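Local coordinates for putative peptidoglycan-binding/hydrolysing protein (Peptoclostridium difficile, PDB 5TV7), which probably binds, and may hydrolyse, peptidoglycan of the bacterial cell wall, and binds glutamine hydroxamate in a pocket, at residues A[36-39]-A[40-44]; A[85-88]-A[89-92]; A[147-150]-A[151-155]. All blocks are in the same frame, centred on the assembly; numbering follows the deposited sequence.

Interaction 1. Residues A[36-39]-A[40-44]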
ATOM      1  N   ALA A  36       6.823  -0.186 -16.069  1.00 62.12           N
ATOM      2  CA  ALA A  36       5.610   0.523 -15.650  1.00 59.93           C
ATOM      3  C   ALA A  36       5.174   1.620 -16.614  1.00 62.49           C
ATOM      4  O   ALA A  36       6.008   2.194 -17.316  1.00 64.75           O
ATOM      5  CB  ALA A  36       5.794   1.115 -14.254  1.00 56.05           C
ATOM      6  N   PRO A  37       3.853   1.909 -16.658  1.00 62.98           N
ATOM      7  CA  PRO A  37       3.390   3.020 -17.491  1.00 65.67           C
ATOM      8  C   PRO A  37       4.087   4.296 -17.033  1.00 66.08           C
ATOM      9  O   PRO A  37       4.409   4.429 -15.844  1.00 62.49           O
ATOM     10  CB  PRO A  37       1.884   3.081 -17.209  1.00 64.44           C
ATOM     11  CG  PRO A  37       1.522   1.719 -16.725  1.00 62.41           C
ATOM     12  CD  PRO A  37       2.732   1.194 -16.013  1.00 60.40           C
ATOM     13  N   GLN A  38       4.307   5.226 -17.955  1.00 70.02           N
ATOM     14  CA  GLN A  38       5.043   6.448 -17.642  1.00 71.74           C
ATOM     15  C   GLN A  38       4.455   7.267 -16.491  1.00 68.57           C
ATOM     16  O   GLN A  38       5.198   7.840 -15.703  1.00 67.42           O
ATOM     17  CB  GLN A  38       5.199   7.328 -18.886  1.00 76.94           C
ATOM     18  CG  GLN A  38       6.193   8.463 -18.695  1.00 79.26           C
ATOM     19  CD  GLN A  38       7.583   7.974 -18.312  1.00 79.67           C
ATOM     20  OE1 GLN A  38       8.017   6.901 -18.735  1.00 80.39           O
ATOM     21  NE2 GLN A  38       8.292   8.766 -17.516  1.00 80.14           N
ATOM     22  N   GLU A  39       3.132   7.328 -16.404  1.00 69.11           N
ATOM     23  CA  GLU A  39       2.470   8.058 -15.320  1.00 69.08           C
ATOM     24  C   GLU A  39       2.816   7.431 -13.954  1.00 63.13           C
ATOM     25  O   GLU A  39       2.951   8.133 -12.941  1.00 58.81           O
ATOM     26  CB  GLU A  39       0.964   8.083 -15.559  1.00 73.93           C
ATOM     27  CG  GLU A  39       0.180   8.876 -14.529  1.00 77.32           C
ATOM     28  CD  GLU A  39      -1.253   9.153 -14.952  1.00 83.88           C
ATOM     29  OE1 GLU A  39      -1.557   9.092 -16.170  1.00 89.49           O
ATOM     30  OE2 GLU A  39      -2.076   9.461 -14.058  1.00 87.00           O
ATOM     31  N   ILE A  40       2.981   6.109 -13.957  1.00 59.87           N
ATOM     32  CA  ILE A  40       3.376   5.356 -12.771  1.00 55.70           C
ATOM     33  C   ILE A  40       4.879   5.564 -12.522  1.00 56.10           C
ATOM     34  O   ILE A  40       5.302   5.693 -11.379  1.00 53.44           O
ATOM     35  CB  ILE A  40       3.016   3.856 -12.923  1.00 54.17           C
ATOM     36  CG1 ILE A  40       1.502   3.692 -13.134  1.00 54.56           C
ATOM     37  CG2 ILE A  40       3.480   3.045 -11.723  1.00 51.86           C
ATOM     38  CD1 ILE A  40       0.632   4.279 -12.031  1.00 52.19           C
ATOM     39  N   ARG A  41       5.680   5.612 -13.588  1.00 59.61           N
ATOM     40  CA  ARG A  41       7.121   5.856 -13.437  1.00 61.41           C
ATOM     41  C   ARG A  41       7.402   7.218 -12.814  1.00 61.19           C
ATOM     42  O   ARG A  41       8.276   7.340 -11.964  1.00 59.41           O
ATOM     43  CB  ARG A  41       7.851   5.757 -14.772  1.00 66.91           C
ATOM     44  CG  ARG A  41       8.070   4.339 -15.268  1.00 68.36           C
ATOM     45  CD  ARG A  41       8.749   4.321 -16.632  1.00 73.56           C
ATOM     46  NE  ARG A  41       9.960   5.154 -16.676  1.00 76.44           N
ATOM     47  CZ  ARG A  41      11.177   4.783 -16.264  1.00 77.94           C
ATOM     48  NH1 ARG A  41      12.199   5.637 -16.366  1.00 81.29           N
ATOM     49  NH2 ARG A  41      11.392   3.576 -15.750  1.00 75.79           N
ATOM     50  N   ASP A  42       6.657   8.234 -13.241  1.00 63.04           N
ATOM     51  CA  ASP A  42       6.835   9.596 -12.719  1.00 65.28           C
ATOM     52  C   ASP A  42       6.410   9.695 -11.263  1.00 61.94           C
ATOM     53  O   ASP A  42       7.032  10.406 -10.480  1.00 60.32           O
ATOM     54  CB  ASP A  42       6.042  10.602 -13.555  1.00 68.78           C
ATOM     55  CG  ASP A  42       6.526  10.672 -14.995  1.00 75.02           C
ATOM     56  OD1 ASP A  42       7.749  10.516 -15.232  1.00 77.31           O
ATOM     57  OD2 ASP A  42       5.678  10.895 -15.889  1.00 79.26           O
ATOM     58  N   GLU A  43       5.349   8.978 -10.913  1.00 60.16           N
ATOM     59  CA  GLU A  43       4.852   8.978  -9.545  1.00 58.49           C
ATOM     60  C   GLU A  43       5.915   8.326  -8.636  1.00 54.18           C
ATOM     61  O   GLU A  43       6.222   8.845  -7.564  1.00 50.87           O
ATOM     62  CB  GLU A  43       3.515   8.233  -9.472  1.00 60.59           C
ATOM     63  CG  GLU A  43       2.740   8.467  -8.183  1.00 63.62           C
ATOM     64  CD  GLU A  43       1.498   7.587  -8.041  1.00 65.95           C
ATOM     65  OE1 GLU A  43       1.152   6.831  -8.981  1.00 68.45           O
ATOM     66  OE2 GLU A  43       0.865   7.649  -6.963  1.00 68.03           O
ATOM     67  N   HIS A  44       6.494   7.214  -9.103  1.00 52.40           N
ATOM     68  CA  HIS A  44       7.539   6.495  -8.357  1.00 52.04           C
ATOM     69  C   HIS A  44       8.806   7.336  -8.262  1.00 55.01           C
ATOM     70  O   HIS A  44       9.437   7.394  -7.207  1.00 53.60           O
ATOM     71  CB  HIS A  44       7.834   5.134  -9.006  1.00 51.40           C
ATOM     72  CG  HIS A  44       8.875   4.326  -8.291  1.00 51.64           C
ATOM     73  ND1 HIS A  44       8.647   3.733  -7.069  1.00 51.02           N
ATOM     74  CD2 HIS A  44      10.136   3.975  -8.648  1.00 53.74           C
ATOM     75  CE1 HIS A  44       9.728   3.071  -6.692  1.00 51.91           C
ATOM     76  NE2 HIS A  44      10.646   3.200  -7.634  1.00 53.33           N
TER
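The Gln38 amide reaches along the first turn of helix 38-46 and meets both Arg41 and Asp42. Its NE2 gives a hydrogen bond to Asp42 OD1 at 2.9 Å, arriving from above the carboxylate plane. On the other branch, OE1 takes a weak bond from Arg41 NE at 3.3 Å, at the edge of the guanidinium. With CG anti to the backbone N (chi1 -168°), the bend at chi2 brings the amide back toward Arg41 and Asp42. Arg41 is held more firmly at its far end, where NH2 bonds Tyr33 O and the guanidinium makes a cation-pi contact with that tyrosine's ring.

Apolar packing lies on the buried side. Ala36 CB touches Ile40 CG2 at 3.9 Å, and the Pro37 ring runs alongside Ile40, CD to CG1 4.0 Å. Beyond them Ile40 rests on Ile61 and Val63 of strand 60-64.

Among backbone atoms, Pro37 O accepts Arg41 N at 2.8 Å, and Asp42 N reaches Gln38 O at 2.9 Å. Pro37 is at the N-cap; lacking an N-H costs it nothing, because N-H groups at a helix start have no helical acceptor. Together these contacts form a helix N-terminus, its first turn seated on the antiparallel sheet.

Interaction 2. Residues A[85-88]-A[89-92]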
ATOM      1  N   SER A  85      -5.898 -10.307   5.909  1.00 33.79           N
ATOM      2  CA  SER A  85      -6.262 -11.099   7.065  1.00 34.92           C
ATOM      3  C   SER A  85      -5.539 -10.494   8.252  1.00 34.79           C
ATOM      4  O   SER A  85      -4.312 -10.376   8.249  1.00 33.26           O
ATOM      5  CB  SER A  85      -5.825 -12.550   6.911  1.00 36.02           C
ATOM      6  OG  SER A  85      -6.218 -13.282   8.061  1.00 37.24           O
ATOM      7  N   TYR A  86      -6.302 -10.081   9.250  1.00 35.14           N
ATOM      8  CA  TYR A  86      -5.725  -9.474  10.420  1.00 35.31           C
ATOM      9  C   TYR A  86      -5.953 -10.386  11.601  1.00 37.01           C
ATOM     10  O   TYR A  86      -7.079 -10.649  11.974  1.00 38.64           O
ATOM     11  CB  TYR A  86      -6.311  -8.065  10.626  1.00 34.76           C
ATOM     12  CG  TYR A  86      -5.974  -7.382  11.941  1.00 35.10           C
ATOM     13  CD1 TYR A  86      -4.723  -7.525  12.529  1.00 34.61           C
ATOM     14  CD2 TYR A  86      -6.881  -6.499  12.542  1.00 36.38           C
ATOM     15  CE1 TYR A  86      -4.411  -6.886  13.718  1.00 35.20           C
ATOM     16  CE2 TYR A  86      -6.567  -5.840  13.728  1.00 36.43           C
ATOM     17  CZ  TYR A  86      -5.333  -6.047  14.312  1.00 35.12           C
ATOM     18  OH  TYR A  86      -4.990  -5.404  15.472  1.00 35.37           O
ATOM     19  N   ASN A  87      -4.863 -10.892  12.162  1.00 38.48           N
ATOM     20  CA  ASN A  87      -4.937 -11.768  13.320  1.00 40.54           C
ATOM     21  C   ASN A  87      -4.659 -10.913  14.548  1.00 40.88           C
ATOM     22  O   ASN A  87      -3.509 -10.664  14.900  1.00 40.39           O
ATOM     23  CB  ASN A  87      -3.947 -12.928  13.195  1.00 41.21           C
ATOM     24  CG  ASN A  87      -4.095 -13.932  14.320  1.00 44.74           C
ATOM     25  OD1 ASN A  87      -4.566 -13.591  15.410  1.00 45.44           O
ATOM     26  ND2 ASN A  87      -3.704 -15.172  14.066  1.00 45.10           N
ATOM     27  N   ILE A  88      -5.741 -10.477  15.189  1.00 43.30           N
ATOM     28  CA  ILE A  88      -5.693  -9.609  16.367  1.00 44.28           C
ATOM     29  C   ILE A  88      -4.857 -10.188  17.503  1.00 46.05           C
ATOM     30  O   ILE A  88      -3.989  -9.500  18.049  1.00 46.39           O
ATOM     31  CB  ILE A  88      -7.124  -9.287  16.858  1.00 47.61           C
ATOM     32  CG1 ILE A  88      -7.875  -8.501  15.767  1.00 47.47           C
ATOM     33  CG2 ILE A  88      -7.088  -8.484  18.155  1.00 49.13           C
ATOM     34  CD1 ILE A  88      -9.361  -8.341  16.011  1.00 50.42           C
ATOM     35  N   GLY A  89      -5.110 -11.450  17.850  1.00 47.85           N
ATOM     36  CA  GLY A  89      -4.366 -12.120  18.917  1.00 48.62           C
ATOM     37  C   GLY A  89      -2.869 -12.228  18.642  1.00 48.13           C
ATOM     38  O   GLY A  89      -2.048 -11.992  19.527  1.00 49.67           O
ATOM     39  N   ALA A  90      -2.513 -12.577  17.410  1.00 46.32           N
ATOM     40  CA  ALA A  90      -1.109 -12.724  17.034  1.00 44.99           C
ATOM     41  C   ALA A  90      -0.445 -11.390  16.696  1.00 43.02           C
ATOM     42  O   ALA A  90       0.762 -11.347  16.469  1.00 42.74           O
ATOM     43  CB  ALA A  90      -0.985 -13.686  15.860  1.00 45.21           C
ATOM     44  N   LYS A  91      -1.214 -10.301  16.668  1.00 41.78           N
ATOM     45  CA  LYS A  91      -0.654  -8.985  16.307  1.00 40.74           C
ATOM     46  C   LYS A  91       0.037  -9.018  14.938  1.00 36.96           C
ATOM     47  O   LYS A  91       1.134  -8.493  14.765  1.00 37.02           O
ATOM     48  CB  LYS A  91       0.303  -8.453  17.391  1.00 42.52           C
ATOM     49  CG  LYS A  91      -0.369  -8.072  18.695  1.00 45.41           C
ATOM     50  CD  LYS A  91       0.692  -7.667  19.701  1.00 49.34           C
ATOM     51  CE  LYS A  91       0.108  -7.267  21.046  1.00 52.90           C
ATOM     52  NZ  LYS A  91      -0.703  -6.031  20.938  1.00 53.36           N
ATOM     53  N   THR A  92      -0.621  -9.632  13.964  1.00 36.46           N
ATOM     54  CA  THR A  92      -0.077  -9.726  12.604  1.00 34.44           C
ATOM     55  C   THR A  92      -1.145  -9.435  11.567  1.00 32.20           C
ATOM     56  O   THR A  92      -2.337  -9.680  11.789  1.00 30.15           O
ATOM     57  CB  THR A  92       0.441 -11.143  12.278  1.00 35.58           C
ATOM     58  OG1 THR A  92      -0.633 -12.080  12.431  1.00 36.58           O
ATOM     59  CG2 THR A  92       1.612 -11.550  13.173  1.00 36.86           C
TER
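A tight hairpin turn with a G1 beta bulge joins strand 78-87 to strand 92-96, and Asn87 and Thr92 close it as an antiparallel hydrogen-bonded pair. Asn87 N reaches Thr92 O at 2.8 Å, and Thr92 N returns a nearly straight bond (169°) to Asn87 O at 3.2 Å. Lys91 is the extra residue of the bulge, facing Asn87 together with Thr92. Its positive phi (56°) is the left-handed conformation characteristic of the first bulge position, often glycine but here a lysine, and its backbone N bonds Ile88 O from above the carbonyl plane.

The Asn87 CG stands anti to the backbone N (chi1 -174°), which brings OD1 to Ala90 N at 3.0 Å; the N-H approaches well above the amide plane. A short polar side chain suits this place because it can accept a bond from the turn's own backbone. The small Ala90 CB lies against the amide, 3.5 Å from Asn87 CG, while Asn87 CB meets Thr92 OG1 at 3.5 Å.

Tyr86 points to the other side of the sheet. Thr92 O lies in the plane of its ring at the edge, 3.3 Å from CD1, and Ile88 CG1 sits over one face. The phenol OH bonds Asp167 of helix 163-173, anchoring the hairpin to that helix. A G1 bulge at the end of the loop is a familiar way of closing a beta hairpin.

Interaction 3. Residues A[147-150]-A[151-155]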
ATOM      1  N   VAL A 147      -2.119  10.528   7.546  1.00 28.05           N
ATOM      2  CA  VAL A 147      -2.676  11.649   8.343  1.00 29.31           C
ATOM      3  C   VAL A 147      -4.192  11.748   8.126  1.00 29.52           C
ATOM      4  O   VAL A 147      -4.949  11.856   9.099  1.00 30.03           O
ATOM      5  CB  VAL A 147      -1.977  12.986   8.000  1.00 31.00           C
ATOM      6  CG1 VAL A 147      -2.712  14.198   8.588  1.00 32.77           C
ATOM      7  CG2 VAL A 147      -0.524  12.952   8.468  1.00 31.45           C
ATOM      8  N   SER A 148      -4.631  11.680   6.864  1.00 29.43           N
ATOM      9  CA  SER A 148      -6.066  11.754   6.542  1.00 30.83           C
ATOM     10  C   SER A 148      -6.852  10.612   7.174  1.00 29.38           C
ATOM     11  O   SER A 148      -7.937  10.813   7.718  1.00 28.28           O
ATOM     12  CB  SER A 148      -6.292  11.730   5.026  1.00 32.67           C
ATOM     13  OG  SER A 148      -5.778  12.894   4.422  1.00 35.59           O
ATOM     14  N   PHE A 149      -6.305   9.407   7.047  1.00 28.13           N
ATOM     15  CA  PHE A 149      -6.894   8.214   7.629  1.00 28.22           C
ATOM     16  C   PHE A 149      -7.011   8.362   9.130  1.00 28.65           C
ATOM     17  O   PHE A 149      -8.053   8.083   9.711  1.00 28.95           O
ATOM     18  CB  PHE A 149      -6.058   6.974   7.271  1.00 28.32           C
ATOM     19  CG  PHE A 149      -6.489   5.723   7.981  1.00 28.22           C
ATOM     20  CD1 PHE A 149      -7.560   4.983   7.521  1.00 29.67           C
ATOM     21  CD2 PHE A 149      -5.805   5.274   9.104  1.00 29.21           C
ATOM     22  CE1 PHE A 149      -7.955   3.809   8.171  1.00 30.00           C
ATOM     23  CE2 PHE A 149      -6.186   4.104   9.753  1.00 29.44           C
ATOM     24  CZ  PHE A 149      -7.267   3.378   9.292  1.00 29.51           C
ATOM     25  N   GLN A 150      -5.934   8.806   9.758  1.00 28.95           N
ATOM     26  CA  GLN A 150      -5.937   8.996  11.203  1.00 29.11           C
ATOM     27  C   GLN A 150      -6.982  10.018  11.637  1.00 31.33           C
ATOM     28  O   GLN A 150      -7.690   9.808  12.638  1.00 32.73           O
ATOM     29  CB  GLN A 150      -4.537   9.379  11.686  1.00 28.54           C
ATOM     30  CG  GLN A 150      -3.581   8.208  11.635  1.00 27.61           C
ATOM     31  CD  GLN A 150      -2.128   8.598  11.764  1.00 27.94           C
ATOM     32  OE1 GLN A 150      -1.735   9.715  11.425  1.00 28.15           O
ATOM     33  NE2 GLN A 150      -1.310   7.650  12.205  1.00 28.33           N
ATOM     34  N   LYS A 151      -7.099  11.116  10.893  1.00 32.31           N
ATOM     35  CA  LYS A 151      -8.113  12.117  11.232  1.00 34.89           C
ATOM     36  C   LYS A 151      -9.512  11.544  11.055  1.00 34.58           C
ATOM     37  O   LYS A 151     -10.363  11.716  11.917  1.00 36.17           O
ATOM     38  CB  LYS A 151      -7.956  13.384  10.405  1.00 37.98           C
ATOM     39  CG  LYS A 151      -6.757  14.229  10.817  1.00 40.31           C
ATOM     40  CD  LYS A 151      -6.570  15.414   9.877  1.00 43.66           C
ATOM     41  CE  LYS A 151      -5.461  16.350  10.350  1.00 46.63           C
ATOM     42  NZ  LYS A 151      -5.269  17.456   9.364  1.00 51.25           N
ATOM     43  N   LYS A 152      -9.739  10.824   9.967  1.00 32.41           N
ATOM     44  CA  LYS A 152     -11.044  10.243   9.727  1.00 33.16           C
ATOM     45  C   LYS A 152     -11.485   9.311  10.858  1.00 34.17           C
ATOM     46  O   LYS A 152     -12.652   9.342  11.263  1.00 33.35           O
ATOM     47  CB  LYS A 152     -11.080   9.478   8.392  1.00 32.79           C
ATOM     48  CG  LYS A 152     -12.422   8.799   8.093  1.00 33.62           C
ATOM     49  CD  LYS A 152     -12.482   8.255   6.672  1.00 33.87           C
ATOM     50  CE  LYS A 152     -13.854   7.682   6.338  1.00 35.40           C
ATOM     51  NZ  LYS A 152     -13.915   7.146   4.943  1.00 35.59           N
ATOM     52  N   TYR A 153     -10.554   8.504  11.373  1.00 33.34           N
ATOM     53  CA  TYR A 153     -10.899   7.530  12.405  1.00 35.17           C
ATOM     54  C   TYR A 153     -10.595   7.896  13.852  1.00 36.04           C
ATOM     55  O   TYR A 153     -10.645   7.039  14.717  1.00 37.87           O
ATOM     56  CB  TYR A 153     -10.333   6.159  12.016  1.00 33.91           C
ATOM     57  CG  TYR A 153     -10.994   5.682  10.760  1.00 33.77           C
ATOM     58  CD1 TYR A 153     -12.304   5.219  10.792  1.00 35.07           C
ATOM     59  CD2 TYR A 153     -10.344   5.746   9.529  1.00 32.95           C
ATOM     60  CE1 TYR A 153     -12.946   4.819   9.641  1.00 35.67           C
ATOM     61  CE2 TYR A 153     -10.977   5.335   8.366  1.00 33.41           C
ATOM     62  CZ  TYR A 153     -12.279   4.877   8.433  1.00 34.44           C
ATOM     63  OH  TYR A 153     -12.921   4.471   7.302  1.00 37.10           O
ATOM     64  N   GLY A 154     -10.314   9.160  14.121  1.00 36.50           N
ATOM     65  CA  GLY A 154     -10.073   9.603  15.494  1.00 38.68           C
ATOM     66  C   GLY A 154      -8.765   9.169  16.142  1.00 38.19           C
ATOM     67  O   GLY A 154      -8.659   9.156  17.373  1.00 40.35           O
ATOM     68  N   LEU A 155      -7.783   8.813  15.318  1.00 35.28           N
ATOM     69  CA  LEU A 155      -6.457   8.459  15.795  1.00 34.97           C
ATOM     70  C   LEU A 155      -5.607   9.728  15.779  1.00 35.03           C
ATOM     71  O   LEU A 155      -5.908  10.662  15.042  1.00 32.75           O
ATOM     72  CB  LEU A 155      -5.807   7.434  14.853  1.00 33.53           C
ATOM     73  CG  LEU A 155      -6.524   6.076  14.692  1.00 34.35           C
ATOM     74  CD1 LEU A 155      -5.884   5.262  13.578  1.00 34.04           C
ATOM     75  CD2 LEU A 155      -6.531   5.290  15.988  1.00 35.39           C
TER
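Helix 140-152 runs out through regular i to i+4 bonds, Lys151 N to Val147 O, Lys152 N to Ser148 O and Tyr153 N to Phe149 O, before the chain turns away at Gly154. Phe149 and Tyr153, one turn apart, bring their rings together obliquely, with centroids 4.9 Å apart and planes at 52°. Tyr153 CD2 lies over one face of the phenylalanine, 3.4 Å from Phe149 CE1, and that same CD2 edge is turned to Phe149 O at 3.3 Å. With CG beside its own carbonyl carbon (chi1 172°), the Phe149 ring stands out from the helix to receive this contact. The buried Phe149, wholly apolar, packs on Leu169 and Leu172 of helix 163-173; Tyr153, nearer the surface, touches Lys168 and Leu172.

The helix stops in a Schellman motif. Gly154 is its C-prime residue, and its positive phi (72°) is readily taken by glycine; Leu155 N then bonds back to Gln150 O at 2.9 Å, while Gly154 N makes a weak bond to Lys151 O. The reversal returns Leu155 to the helix, its CD1 reaching Phe149 CE2 at 4.0 Å and its CB lying 3.9 Å from Gln150 CB.

Lys151 stretches beside Val147, CE to CG1 3.9 Å, so its aliphatic part packs against the valine while the ammonium group extends beyond. Gln150 sends its amide into the glutamine hydroxamate pocket, where it touches the ligand; a glutamine suits this buried spot because NE2 can give to Thr165 OG1 while OE1 accepts from Gly159 N.

Along the chain the three contacts follow in series: the start of helix 38-46, the hairpin turn after strand 78-87, and the end of helix 140-152. Interactions 1 and 2 lie on opposite sides of the chain's centre, their centres about 33 Å apart, yet share one antiparallel sheet: helix 38-46 packs on its edge strand 60-64, while the hairpin links two strands further across. Interaction 3 belongs to the second putative peptidoglycan-binding region, its centre about 21 Å from that of interaction 2 and 28 Å from that of interaction 1. Helix 163-173 takes side chains from interactions 2 and 3, and a Glu43-Lys141 salt bridge ties helix 38-46 to helix 140-152, so the two parts of the chain are joined at both sites.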